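Local coordinates for lumazine protein (Photobacterium kishitanii, PDB 3A35) that probably serves as an antenna protein of luminous bacteria, shifting luciferase emission to shorter wavelength through a bound lumazine chromophore, and here carries riboflavin instead, at residues 21-26 with 60-65; 45-50 with 68-73; 122-127 with 153-158. All coordinates share one frame; numbering follows the deposited sequence.

From the N terminus, segment 21-26 turns back along strand 8-17 and is flanked on its other edge by 60-65; interaction 1 closes a loop by joining strands 22-27 and 58-63 of the six-stranded antiparallel barrel of the N-terminal half. Segment 45-50 lies inside this loop, while its partner 68-73 lies beyond it, so interaction 2 crosses interaction 1, bringing the loop after strand 58-63 against strand 47-55. The two touch, their centres about 9 Å apart, and both contact riboflavin. Interaction 3 follows in series in the second lumazine-binding repeat, where 153-158 returns to 122-127; its centre is about 27 Å from that of interaction 1, across the chain's centre, and about 19 Å from that of interaction 2.

Interaction 1 of 3, residues 21-26 with 60-65; sequences TQRHGI and YFDIDQ. With RBF (riboflavin), chain C.
Arg23 takes hold of the Asp62 carboxylate side-on, with NE 2.8 Å from Asp62 OD1 and NH2 2.9 Å from Asp62 OD2, one nitrogen to each oxygen. With CG anti to the backbone N (chi1 172°) and a bend at chi3, the arginine chain runs past Asp62 and turns its NE/NH2 edge to the carboxylate. Asp62 OD2 offers its syn lone pair, whereas OD1 is met on the syn side but well out of the carboxylate plane, and the two planes are 30° apart. A water joins Asp62 OD1 to Thr21 OG1, and a second joins that hydroxyl to Asp64 OD2.

On the other face of the sheet, Ile63 CD1 sits above the His24 ring, 3.7 Å from its centroid, in a CH-pi contact. The rotation of this imidazole is fixed by NE2, which gives a nearly straight bond of 2.9 Å to Gln22 OE1 in the ring plane. Further along, Ile26 CD1 reaches Phe61 CD2 at 3.8 Å.

Paired antiparallel backbones hold the frame, and its end meets the ligand: riboflavin N3 donates to Asp62 O (2.8 Å) and Asp64 N donates to riboflavin O2 (2.8 Å). The Asp62 carboxylate is engaged by Arg23 and a water while its carbonyl serves the ligand, consistent with strand pairing helping to set the rim of the isoalloxazine pocket.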
loop_
_atom_site.group_PDB
_atom_site.type_symbol
_atom_site.label_atom_id
_atom_site.label_comp_id
_atom_site.label_asym_id
_atom_site.label_seq_id
_atom_site.Cartn_x
_atom_site.Cartn_y
_atom_site.Cartn_z
ATOM N N THR A 21 7.579 -10.476 -14.792
ATOM C CA THR A 21 7.638 -10.720 -13.339
ATOM C C THR A 21 8.785 -9.824 -12.910
ATOM O O THR A 21 9.695 -9.419 -13.743
ATOM C CB THR A 21 7.843 -12.191 -12.973
ATOM O OG1 THR A 21 7.910 -12.529 -11.563
ATOM C CG2 THR A 21 9.016 -12.800 -13.609
ATOM N N GLN A 22 8.796 -9.531 -11.610
ATOM C CA GLN A 22 9.975 -8.906 -11.008
ATOM C C GLN A 22 10.206 -9.503 -9.673
ATOM O O GLN A 22 9.236 -9.786 -8.928
ATOM C CB GLN A 22 9.787 -7.418 -10.825
ATOM C CG GLN A 22 9.703 -6.671 -12.137
ATOM C CD GLN A 22 9.523 -5.197 -12.018
ATOM O OE1 GLN A 22 9.426 -4.644 -10.918
ATOM N NE2 GLN A 22 9.630 -4.464 -13.135
ATOM N N ARG A 23 11.441 -9.586 -9.213
ATOM C CA ARG A 23 11.726 -9.980 -7.834
ATOM C C ARG A 23 12.283 -8.795 -7.108
ATOM O O ARG A 23 13.288 -8.192 -7.548
ATOM C CB ARG A 23 12.680 -11.214 -7.763
ATOM C CG ARG A 23 13.125 -11.504 -6.346
ATOM C CD ARG A 23 13.819 -12.841 -6.195
ATOM N NE ARG A 23 12.906 -13.928 -6.579
ATOM C CZ ARG A 23 13.322 -15.208 -6.615
ATOM N NH1 ARG A 23 14.600 -15.491 -6.378
ATOM N NH2 ARG A 23 12.477 -16.122 -7.058
ATOM N N HIS A 24 11.605 -8.413 -6.013
ATOM C CA HIS A 24 12.027 -7.308 -5.236
ATOM C C HIS A 24 12.574 -7.802 -3.883
ATOM O O HIS A 24 11.886 -8.613 -3.166
ATOM C CB HIS A 24 10.862 -6.381 -4.908
ATOM C CG HIS A 24 10.378 -5.610 -6.078
ATOM N ND1 HIS A 24 9.833 -4.367 -5.993
ATOM C CD2 HIS A 24 10.422 -5.902 -7.414
ATOM C CE1 HIS A 24 9.498 -3.915 -7.193
ATOM N NE2 HIS A 24 9.818 -4.853 -8.101
ATOM N N GLY A 25 13.800 -7.343 -3.503
ATOM C CA GLY A 25 14.356 -7.601 -2.212
ATOM C C GLY A 25 14.166 -6.351 -1.373
ATOM O O GLY A 25 14.673 -5.279 -1.825
ATOM N N ILE A 26 13.552 -6.470 -0.241
ATOM C CA ILE A 26 13.131 -5.299 0.556
ATOM C C ILE A 26 13.789 -5.424 1.910
ATOM O O ILE A 26 13.576 -6.385 2.657
ATOM C CB ILE A 26 11.579 -5.258 0.650
ATOM C CG1 ILE A 26 10.954 -5.232 -0.776
ATOM C CG2 ILE A 26 11.168 -4.017 1.418
ATOM C CD1 ILE A 26 9.410 -5.269 -0.763
ATOM N N TYR A 60 12.470 -11.112 0.220
ATOM C CA TYR A 60 12.228 -11.140 -1.193
ATOM C C TYR A 60 10.804 -11.610 -1.595
ATOM O O TYR A 60 10.230 -12.536 -0.974
ATOM C CB TYR A 60 13.217 -12.133 -1.864
ATOM C CG TYR A 60 14.690 -11.633 -1.822
ATOM C CD1 TYR A 60 15.216 -10.959 -2.929
ATOM C CD2 TYR A 60 15.513 -11.887 -0.723
ATOM C CE1 TYR A 60 16.586 -10.504 -2.916
ATOM C CE2 TYR A 60 16.878 -11.468 -0.745
ATOM C CZ TYR A 60 17.272 -10.849 -1.839
ATOM O OH TYR A 60 18.617 -10.335 -1.883
ATOM N N PHE A 61 10.296 -10.944 -2.630
ATOM C CA PHE A 61 8.972 -11.257 -3.170
ATOM C C PHE A 61 9.065 -11.315 -4.645
ATOM O O PHE A 61 9.733 -10.500 -5.285
ATOM C CB PHE A 61 7.934 -10.104 -2.807
ATOM C CG PHE A 61 7.765 -9.870 -1.334
ATOM C CD1 PHE A 61 6.772 -10.596 -0.631
ATOM C CD2 PHE A 61 8.575 -8.988 -0.670
ATOM C CE1 PHE A 61 6.602 -10.423 0.714
ATOM C CE2 PHE A 61 8.388 -8.803 0.770
ATOM C CZ PHE A 61 7.412 -9.504 1.409
ATOM N N ASP A 62 8.315 -12.235 -5.275
ATOM C CA ASP A 62 8.070 -12.145 -6.716
ATOM C C ASP A 62 6.758 -11.473 -7.075
ATOM O O ASP A 62 5.690 -11.905 -6.449
ATOM C CB ASP A 62 8.103 -13.590 -7.271
ATOM C CG ASP A 62 9.448 -14.174 -7.367
ATOM O OD1 ASP A 62 10.420 -13.426 -7.672
ATOM O OD2 ASP A 62 9.678 -15.420 -7.246
ATOM N N ILE A 63 6.789 -10.504 -7.935
ATOM C CA ILE A 63 5.581 -9.831 -8.341
ATOM C C ILE A 63 5.342 -10.385 -9.754
ATOM O O ILE A 63 6.109 -10.141 -10.672
ATOM C CB ILE A 63 5.779 -8.296 -8.351
ATOM C CG1 ILE A 63 6.104 -7.826 -6.855
ATOM C CG2 ILE A 63 4.503 -7.558 -8.761
ATOM C CD1 ILE A 63 7.432 -7.536 -6.622
ATOM N N ASP A 64 4.212 -11.085 -9.889
ATOM C CA ASP A 64 3.858 -11.779 -11.175
ATOM C C ASP A 64 2.366 -11.557 -11.387
ATOM O O ASP A 64 1.966 -10.768 -12.186
ATOM C CB ASP A 64 4.335 -13.214 -11.154
ATOM C CG ASP A 64 4.146 -13.961 -9.874
ATOM O OD1 ASP A 64 3.193 -13.837 -9.069
ATOM O OD2 ASP A 64 4.966 -14.899 -9.592
ATOM N N GLN A 65 1.570 -12.294 -10.542
ATOM C CA GLN A 65 0.148 -12.102 -10.672
ATOM C C GLN A 65 -0.306 -10.676 -10.520
ATOM O O GLN A 65 -1.225 -10.178 -11.103
ATOM C CB GLN A 65 -0.463 -12.977 -9.635
ATOM C CG GLN A 65 -1.995 -12.975 -9.664
ATOM C CD GLN A 65 -2.557 -13.906 -8.565
ATOM O OE1 GLN A 65 -1.911 -14.811 -8.019
ATOM N NE2 GLN A 65 -3.806 -13.607 -8.255
HETATM N N1 RBF C . 0.679 -11.696 -6.431
HETATM C C2 RBF C . 1.982 -11.653 -6.781
HETATM O O2 RBF C . 2.362 -11.003 -7.803
HETATM N N3 RBF C . 2.992 -12.243 -6.030
HETATM C C4 RBF C . 2.693 -12.934 -4.830
HETATM O O4 RBF C . 3.631 -13.438 -4.200
HETATM C C4A RBF C . 1.318 -13.029 -4.541
HETATM N N5 RBF C . 0.959 -13.825 -3.387
HETATM C C5A RBF C . -0.401 -13.901 -3.086
HETATM C C6 RBF C . -0.748 -14.772 -2.049
HETATM C C7 RBF C . -2.143 -14.861 -1.785
HETATM C C7M RBF C . -2.517 -15.877 -0.667
HETATM C C8 RBF C . -3.094 -14.148 -2.449
HETATM C C8M RBF C . -4.505 -14.270 -2.051
HETATM C C9 RBF C . -2.714 -13.242 -3.500
HETATM C C9A RBF C . -1.365 -13.200 -3.867
HETATM N N10 RBF C . -0.950 -12.396 -4.983
HETATM C C10 RBF C . 0.380 -12.403 -5.314
HETATM C "C1'" RBF C . -1.863 -11.761 -5.840
HETATM C "C2'" RBF C . -1.996 -10.261 -5.671
HETATM O "O2'" RBF C . -2.330 -9.965 -4.274
HETATM C "C3'" RBF C . -3.039 -9.725 -6.502
HETATM O "O3'" RBF C . -2.625 -10.122 -7.918
HETATM C "C4'" RBF C . -3.060 -8.189 -6.575
HETATM O "O4'" RBF C . -3.570 -7.669 -5.326
HETATM C "C5'" RBF C . -3.965 -7.668 -7.699
HETATM O "O5'" RBF C . -3.889 -6.249 -7.847
HETATM O O HOH W 1 10.417 -12.928 -10.440
HETATM O O HOH W 2 7.191 -15.532 -10.973
#

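Interaction 2 of 3, residues 45-50 with 68-73; sequences NGCSLT and NTTTFR. With RBF (riboflavin), chain C.
Leu49 drives its CD1 methyl against the far end of the Phe72 ring, 3.6 Å from Phe72 CZ, the two side chains coming from opposite directions. Its other methyl turns to the ligand: Leu49 CD2 is 3.4 Å from riboflavin N3, so one branched end fills the layer between the phenyl ring and the flavin.

Cys47 approaches the same ring at its edge, with CB in the ring plane and 3.8 Å from Phe72 CE2. Because SG is anti to the backbone N (chi1 -176°), the sulfur is carried on toward the ribityl chain and the Thr70 CG2 methyl, leaving only an edge-on sulfur-aromatic contact, SG to ring centroid 5.4 Å. Asn45 and Thr71 meet through a water: Asn45 ND2 donates to it, Thr71 OG1 is its second partner, at roughly a right angle to the first, and the water oxygen lies over the centre of one Phe72 face. Asn45 OD1 is taken by Asn82 N, and Thr70 OG1 by Ala66 O.

The strand also grips the ligand directly. Thr50 N donates to riboflavin O4 (2.9 Å), Thr50 OG1 donates to riboflavin N5 (2.9 Å), and riboflavin O2' donates to Ser48 O (2.8 Å). From the loop, Thr69 OG1 comes within 2.6 Å of riboflavin O5' at the end of the ribityl chain. Residues 47-50 of strand 47-55 meeting both the flavin ring and the ribityl chain, with the loop closing on the chain's end, form the riboflavin site of the N-terminal lumazine-binding barrel, as in the related riboflavin synthase.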
loop_
_atom_site.group_PDB
_atom_site.type_symbol
_atom_site.label_atom_id
_atom_site.label_comp_id
_atom_site.label_asym_id
_atom_site.label_seq_id
_atom_site.Cartn_x
_atom_site.Cartn_y
_atom_site.Cartn_z
ATOM N N ASN A 45 2.688 -2.408 0.455
ATOM C CA ASN A 45 1.861 -1.411 -0.195
ATOM C C ASN A 45 0.455 -1.844 -0.463
ATOM O O ASN A 45 -0.231 -1.499 -1.464
ATOM C CB ASN A 45 2.415 -0.869 -1.499
ATOM C CG ASN A 45 3.600 0.082 -1.323
ATOM O OD1 ASN A 45 3.773 0.700 -0.285
ATOM N ND2 ASN A 45 4.376 0.270 -2.401
ATOM N N GLY A 46 -0.130 -2.546 0.548
ATOM C CA GLY A 46 -1.547 -2.967 0.468
ATOM C C GLY A 46 -1.761 -4.155 -0.404
ATOM O O GLY A 46 -2.937 -4.674 -0.462
ATOM N N CYS A 47 -0.720 -4.737 -1.033
ATOM C CA CYS A 47 -0.934 -5.885 -1.924
ATOM C C CYS A 47 -0.479 -7.173 -1.213
ATOM O O CYS A 47 0.631 -7.251 -0.733
ATOM C CB CYS A 47 -0.025 -5.679 -3.113
ATOM S SG CYS A 47 -0.209 -6.940 -4.430
ATOM N N SER A 48 -1.343 -8.209 -1.274
ATOM C CA SER A 48 -0.921 -9.484 -0.746
ATOM C C SER A 48 0.216 -10.054 -1.644
ATOM O O SER A 48 0.005 -10.303 -2.832
ATOM C CB SER A 48 -2.066 -10.487 -0.712
ATOM O OG SER A 48 -2.971 -10.181 0.361
ATOM N N LEU A 49 1.332 -10.395 -1.003
ATOM C CA LEU A 49 2.514 -11.035 -1.634
ATOM C C LEU A 49 3.052 -12.084 -0.703
ATOM O O LEU A 49 2.905 -12.019 0.522
ATOM C CB LEU A 49 3.647 -10.022 -1.962
ATOM C CG LEU A 49 3.254 -8.866 -2.880
ATOM C CD1 LEU A 49 4.453 -7.901 -3.016
ATOM C CD2 LEU A 49 2.845 -9.365 -4.307
ATOM N N THR A 50 3.720 -13.049 -1.302
ATOM C CA THR A 50 4.287 -14.204 -0.548
ATOM C C THR A 50 5.806 -14.088 -0.419
ATOM O O THR A 50 6.482 -13.933 -1.433
ATOM C CB THR A 50 3.919 -15.494 -1.373
ATOM O OG1 THR A 50 2.493 -15.519 -1.539
ATOM C CG2 THR A 50 4.428 -16.730 -0.512
ATOM N N ASN A 68 0.376 -6.277 -13.259
ATOM C CA ASN A 68 -0.398 -5.396 -14.155
ATOM C C ASN A 68 -1.357 -4.497 -13.487
ATOM O O ASN A 68 -2.029 -3.649 -14.146
ATOM C CB ASN A 68 -1.192 -6.277 -15.154
ATOM C CG ASN A 68 -0.268 -7.062 -16.044
ATOM O OD1 ASN A 68 -0.340 -8.275 -16.124
ATOM N ND2 ASN A 68 0.628 -6.330 -16.692
ATOM N N THR A 69 -1.553 -4.650 -12.119
ATOM C CA THR A 69 -2.611 -3.848 -11.438
ATOM C C THR A 69 -2.073 -3.152 -10.162
ATOM O O THR A 69 -2.832 -2.668 -9.357
ATOM C CB THR A 69 -3.717 -4.840 -10.971
ATOM O OG1 THR A 69 -3.135 -5.971 -10.360
ATOM C CG2 THR A 69 -4.522 -5.302 -12.220
ATOM N N THR A 70 -0.739 -3.029 -10.110
ATOM C CA THR A 70 -0.065 -2.381 -8.945
ATOM C C THR A 70 1.101 -1.524 -9.396
ATOM O O THR A 70 1.498 -1.575 -10.581
ATOM C CB THR A 70 0.495 -3.476 -7.947
ATOM O OG1 THR A 70 1.460 -4.263 -8.675
ATOM C CG2 THR A 70 -0.632 -4.404 -7.440
ATOM N N THR A 71 1.698 -0.799 -8.452
ATOM C CA THR A 71 2.831 0.087 -8.774
ATOM C C THR A 71 4.147 -0.599 -8.857
ATOM O O THR A 71 5.186 0.079 -9.192
ATOM C CB THR A 71 2.812 1.262 -7.783
ATOM O OG1 THR A 71 3.022 0.676 -6.513
ATOM C CG2 THR A 71 1.518 2.001 -7.843
ATOM N N PHE A 72 4.246 -1.882 -8.435
ATOM C CA PHE A 72 5.586 -2.474 -8.287
ATOM C C PHE A 72 6.503 -2.370 -9.542
ATOM O O PHE A 72 7.692 -2.060 -9.367
ATOM C CB PHE A 72 5.461 -3.925 -7.928
ATOM C CG PHE A 72 4.944 -4.137 -6.525
ATOM C CD1 PHE A 72 5.774 -3.900 -5.450
ATOM C CD2 PHE A 72 3.637 -4.505 -6.296
ATOM C CE1 PHE A 72 5.269 -4.126 -4.137
ATOM C CE2 PHE A 72 3.143 -4.710 -4.997
ATOM C CZ PHE A 72 3.941 -4.490 -3.924
ATOM N N ARG A 73 5.885 -2.424 -10.705
ATOM C CA ARG A 73 6.646 -2.535 -11.967
ATOM C C ARG A 73 7.503 -1.331 -12.064
ATOM O O ARG A 73 8.679 -1.473 -12.601
ATOM C CB ARG A 73 5.617 -2.684 -13.098
ATOM C CG ARG A 73 6.227 -2.758 -14.563
ATOM C CD ARG A 73 5.188 -3.104 -15.584
ATOM N NE ARG A 73 3.859 -2.479 -15.370
ATOM C CZ ARG A 73 2.709 -3.041 -15.748
ATOM N NH1 ARG A 73 2.766 -4.217 -16.349
ATOM N NH2 ARG A 73 1.545 -2.433 -15.575
HETATM N N1 RBF C . 0.679 -11.696 -6.431
HETATM C C2 RBF C . 1.982 -11.653 -6.781
HETATM O O2 RBF C . 2.362 -11.003 -7.803
HETATM N N3 RBF C . 2.992 -12.243 -6.030
HETATM C C4 RBF C . 2.693 -12.934 -4.830
HETATM O O4 RBF C . 3.631 -13.438 -4.200
HETATM C C4A RBF C . 1.318 -13.029 -4.541
HETATM N N5 RBF C . 0.959 -13.825 -3.387
HETATM C C5A RBF C . -0.401 -13.901 -3.086
HETATM C C6 RBF C . -0.748 -14.772 -2.049
HETATM C C7 RBF C . -2.143 -14.861 -1.785
HETATM C C7M RBF C . -2.517 -15.877 -0.667
HETATM C C8 RBF C . -3.094 -14.148 -2.449
HETATM C C8M RBF C . -4.505 -14.270 -2.051
HETATM C C9 RBF C . -2.714 -13.242 -3.500
HETATM C C9A RBF C . -1.365 -13.200 -3.867
HETATM N N10 RBF C . -0.950 -12.396 -4.983
HETATM C C10 RBF C . 0.380 -12.403 -5.314
HETATM C "C1'" RBF C . -1.863 -11.761 -5.840
HETATM C "C2'" RBF C . -1.996 -10.261 -5.671
HETATM O "O2'" RBF C . -2.330 -9.965 -4.274
HETATM C "C3'" RBF C . -3.039 -9.725 -6.502
HETATM O "O3'" RBF C . -2.625 -10.122 -7.918
HETATM C "C4'" RBF C . -3.060 -8.189 -6.575
HETATM O "O4'" RBF C . -3.570 -7.669 -5.326
HETATM C "C5'" RBF C . -3.965 -7.668 -7.699
HETATM O "O5'" RBF C . -3.889 -6.249 -7.847
HETATM O O HOH W 3 3.481 -1.330 -4.820
#

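Interaction 3 of 3, residues 122-127 with 153-158; sequences IKIPKD and DIIFIN
Ile122 and Ile155 form a hydrogen-bonded antiparallel pair in which each residue uses both its N-H and its carbonyl. Ile122 N gives to Ile155 O at 2.9 Å, and Ile155 N returns a bond to Ile122 O, also 2.9 Å. Ile122 O takes a further CA-H...O contact from Ile154. One step along, past the non-hydrogen-bonded pair of Lys123 and Ile154, Ile124 N donates to Asp153 O at 2.8 Å, nearly in line with that carbonyl. Thus one more backbone bond follows beyond the end of strand 117-123, and the Asp153 carbonyl is satisfied where its own strand has yet to begin.

The Ile124 carbonyl is served by a water, which also donates to Asp153 OD2 (2.6 Å), tying the carboxylate to the departing main chain. Asp153 places CG between its backbone N and carbonyl carbon (chi1 50°), and its carboxylate lies beside the aliphatic part of Lys123: Lys123 CG is 3.8 Å from Asp153 OD2. The ammonium itself stays apart, with Lys123 NZ 4.8 Å from Asp153 OD1, so their attraction is probably only a modest, longer-range one.

On the other face the contacts between the segments are apolar. Ile155 CG1 packs on Ile122 CB at 3.7 Å and also meets the CD1 methyl of Ile124, while Ile122 CD1 approaches Ile157 CD1. Ile140 and Ile138 of strand 137-140, with Ala106 of strand 104-114, continue this greasy layer. With Ile122, Ile155 and Ile157 toward the interior and Lys123 and Ile154 on the other face, strands 117-123 and 154-160 lie adjacent in the antiparallel sheet of the C-terminal lumazine-binding domain, away from the bound riboflavin, and probably correspond to the 22-27/58-63 pair of the N-terminal one.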
loop_
_atom_site.group_PDB
_atom_site.type_symbol
_atom_site.label_atom_id
_atom_site.label_comp_id
_atom_site.label_asym_id
_atom_site.label_seq_id
_atom_site.Cartn_x
_atom_site.Cartn_y
_atom_site.Cartn_z
ATOM N N ILE A 122 -6.723 12.062 -4.857
ATOM C CA ILE A 122 -6.267 10.989 -5.705
ATOM C C ILE A 122 -7.191 10.924 -6.905
ATOM O O ILE A 122 -8.381 10.795 -6.719
ATOM C CB ILE A 122 -6.289 9.622 -4.937
ATOM C CG1 ILE A 122 -5.375 9.683 -3.658
ATOM C CG2 ILE A 122 -5.904 8.496 -5.944
ATOM C CD1 ILE A 122 -5.162 8.415 -2.926
ATOM N N LYS A 123 -6.671 10.981 -8.120
ATOM C CA LYS A 123 -7.496 10.898 -9.311
ATOM C C LYS A 123 -7.675 9.442 -9.722
ATOM O O LYS A 123 -6.652 8.726 -9.974
ATOM C CB LYS A 123 -6.895 11.737 -10.461
ATOM C CG LYS A 123 -7.783 11.803 -11.653
ATOM C CD LYS A 123 -7.197 12.786 -12.736
ATOM C CE LYS A 123 -7.414 14.217 -12.278
ATOM N NZ LYS A 123 -7.123 15.256 -13.330
ATOM N N ILE A 124 -8.911 8.996 -9.913
ATOM C CA ILE A 124 -9.249 7.608 -10.160
ATOM C C ILE A 124 -9.356 7.453 -11.680
ATOM O O ILE A 124 -10.111 8.249 -12.296
ATOM C CB ILE A 124 -10.524 7.207 -9.405
ATOM C CG1 ILE A 124 -10.380 7.420 -7.856
ATOM C CG2 ILE A 124 -10.955 5.771 -9.822
ATOM C CD1 ILE A 124 -9.177 6.732 -7.059
ATOM N N PRO A 125 -8.569 6.601 -12.346
ATOM C CA PRO A 125 -8.735 6.529 -13.813
ATOM C C PRO A 125 -10.048 5.813 -14.143
ATOM O O PRO A 125 -10.645 5.192 -13.245
ATOM C CB PRO A 125 -7.519 5.744 -14.280
ATOM C CG PRO A 125 -7.096 4.972 -13.059
ATOM C CD PRO A 125 -7.478 5.722 -11.856
ATOM N N LYS A 126 -10.532 5.974 -15.399
ATOM C CA LYS A 126 -11.922 5.599 -15.703
ATOM C C LYS A 126 -12.092 4.073 -15.634
ATOM O O LYS A 126 -13.153 3.567 -15.253
ATOM C CB LYS A 126 -12.401 6.096 -17.085
ATOM C CG LYS A 126 -12.043 7.555 -17.502
ATOM C CD LYS A 126 -13.099 8.188 -18.456
ATOM C CE LYS A 126 -13.793 7.171 -19.431
ATOM N NZ LYS A 126 -14.551 7.896 -20.553
ATOM N N ASP A 127 -11.049 3.346 -15.990
ATOM C CA ASP A 127 -11.200 1.921 -15.939
ATOM C C ASP A 127 -10.731 1.270 -14.661
ATOM O O ASP A 127 -10.275 0.124 -14.673
ATOM C CB ASP A 127 -10.641 1.266 -17.187
ATOM C CG ASP A 127 -11.733 0.777 -18.059
ATOM O OD1 ASP A 127 -11.891 -0.475 -18.047
ATOM O OD2 ASP A 127 -12.485 1.627 -18.645
ATOM N N ASP A 153 -13.696 12.860 -10.584
ATOM C CA ASP A 153 -12.997 11.584 -10.466
ATOM C C ASP A 153 -11.929 11.629 -9.360
ATOM O O ASP A 153 -11.047 10.760 -9.396
ATOM C CB ASP A 153 -12.370 11.220 -11.827
ATOM C CG ASP A 153 -11.552 12.348 -12.456
ATOM O OD1 ASP A 153 -11.363 13.449 -11.865
ATOM O OD2 ASP A 153 -11.020 12.149 -13.570
ATOM N N ILE A 154 -12.006 12.596 -8.442
ATOM C CA ILE A 154 -11.000 12.800 -7.440
ATOM C C ILE A 154 -11.514 12.499 -6.085
ATOM O O ILE A 154 -12.592 12.962 -5.680
ATOM C CB ILE A 154 -10.261 14.108 -7.653
ATOM C CG1 ILE A 154 -10.255 15.026 -6.534
ATOM C CG2 ILE A 154 -9.922 14.438 -9.139
ATOM C CD1 ILE A 154 -9.041 14.744 -5.942
ATOM N N ILE A 155 -10.820 11.595 -5.413
ATOM C CA ILE A 155 -11.198 11.256 -4.027
ATOM C C ILE A 155 -10.306 12.003 -3.042
ATOM O O ILE A 155 -9.077 12.067 -3.241
ATOM C CB ILE A 155 -11.195 9.709 -3.778
ATOM C CG1 ILE A 155 -9.845 9.080 -3.929
ATOM C CG2 ILE A 155 -12.212 9.041 -4.648
ATOM C CD1 ILE A 155 -9.760 7.792 -3.172
ATOM N N PHE A 156 -10.852 12.620 -2.008
ATOM C CA PHE A 156 -10.168 13.352 -1.018
ATOM C C PHE A 156 -10.154 12.557 0.253
ATOM O O PHE A 156 -11.195 12.183 0.821
ATOM C CB PHE A 156 -10.815 14.735 -0.871
ATOM C CG PHE A 156 -10.494 15.449 0.341
ATOM C CD1 PHE A 156 -9.214 15.433 0.921
ATOM C CD2 PHE A 156 -11.459 16.295 0.917
ATOM C CE1 PHE A 156 -8.877 16.156 2.076
ATOM C CE2 PHE A 156 -11.180 16.995 2.070
ATOM C CZ PHE A 156 -9.880 16.979 2.667
ATOM N N ILE A 157 -8.974 12.210 0.743
ATOM C CA ILE A 157 -8.778 11.543 1.984
ATOM C C ILE A 157 -8.010 12.421 2.931
ATOM O O ILE A 157 -6.996 12.991 2.604
ATOM C CB ILE A 157 -7.997 10.209 1.824
ATOM C CG1 ILE A 157 -8.765 9.350 0.831
ATOM C CG2 ILE A 157 -8.028 9.432 3.215
ATOM C CD1 ILE A 157 -7.925 8.476 0.043
ATOM N N ASN A 158 -8.554 12.593 4.154
ATOM C CA ASN A 158 -7.973 13.556 5.060
ATOM C C ASN A 158 -7.394 12.741 6.225
ATOM O O ASN A 158 -8.126 12.242 7.126
ATOM C CB ASN A 158 -9.117 14.501 5.517
ATOM C CG ASN A 158 -8.648 15.504 6.473
ATOM O OD1 ASN A 158 -7.592 15.439 7.011
ATOM N ND2 ASN A 158 -9.515 16.520 6.698
HETATM O O HOH W 4 -9.877 9.948 -14.356
#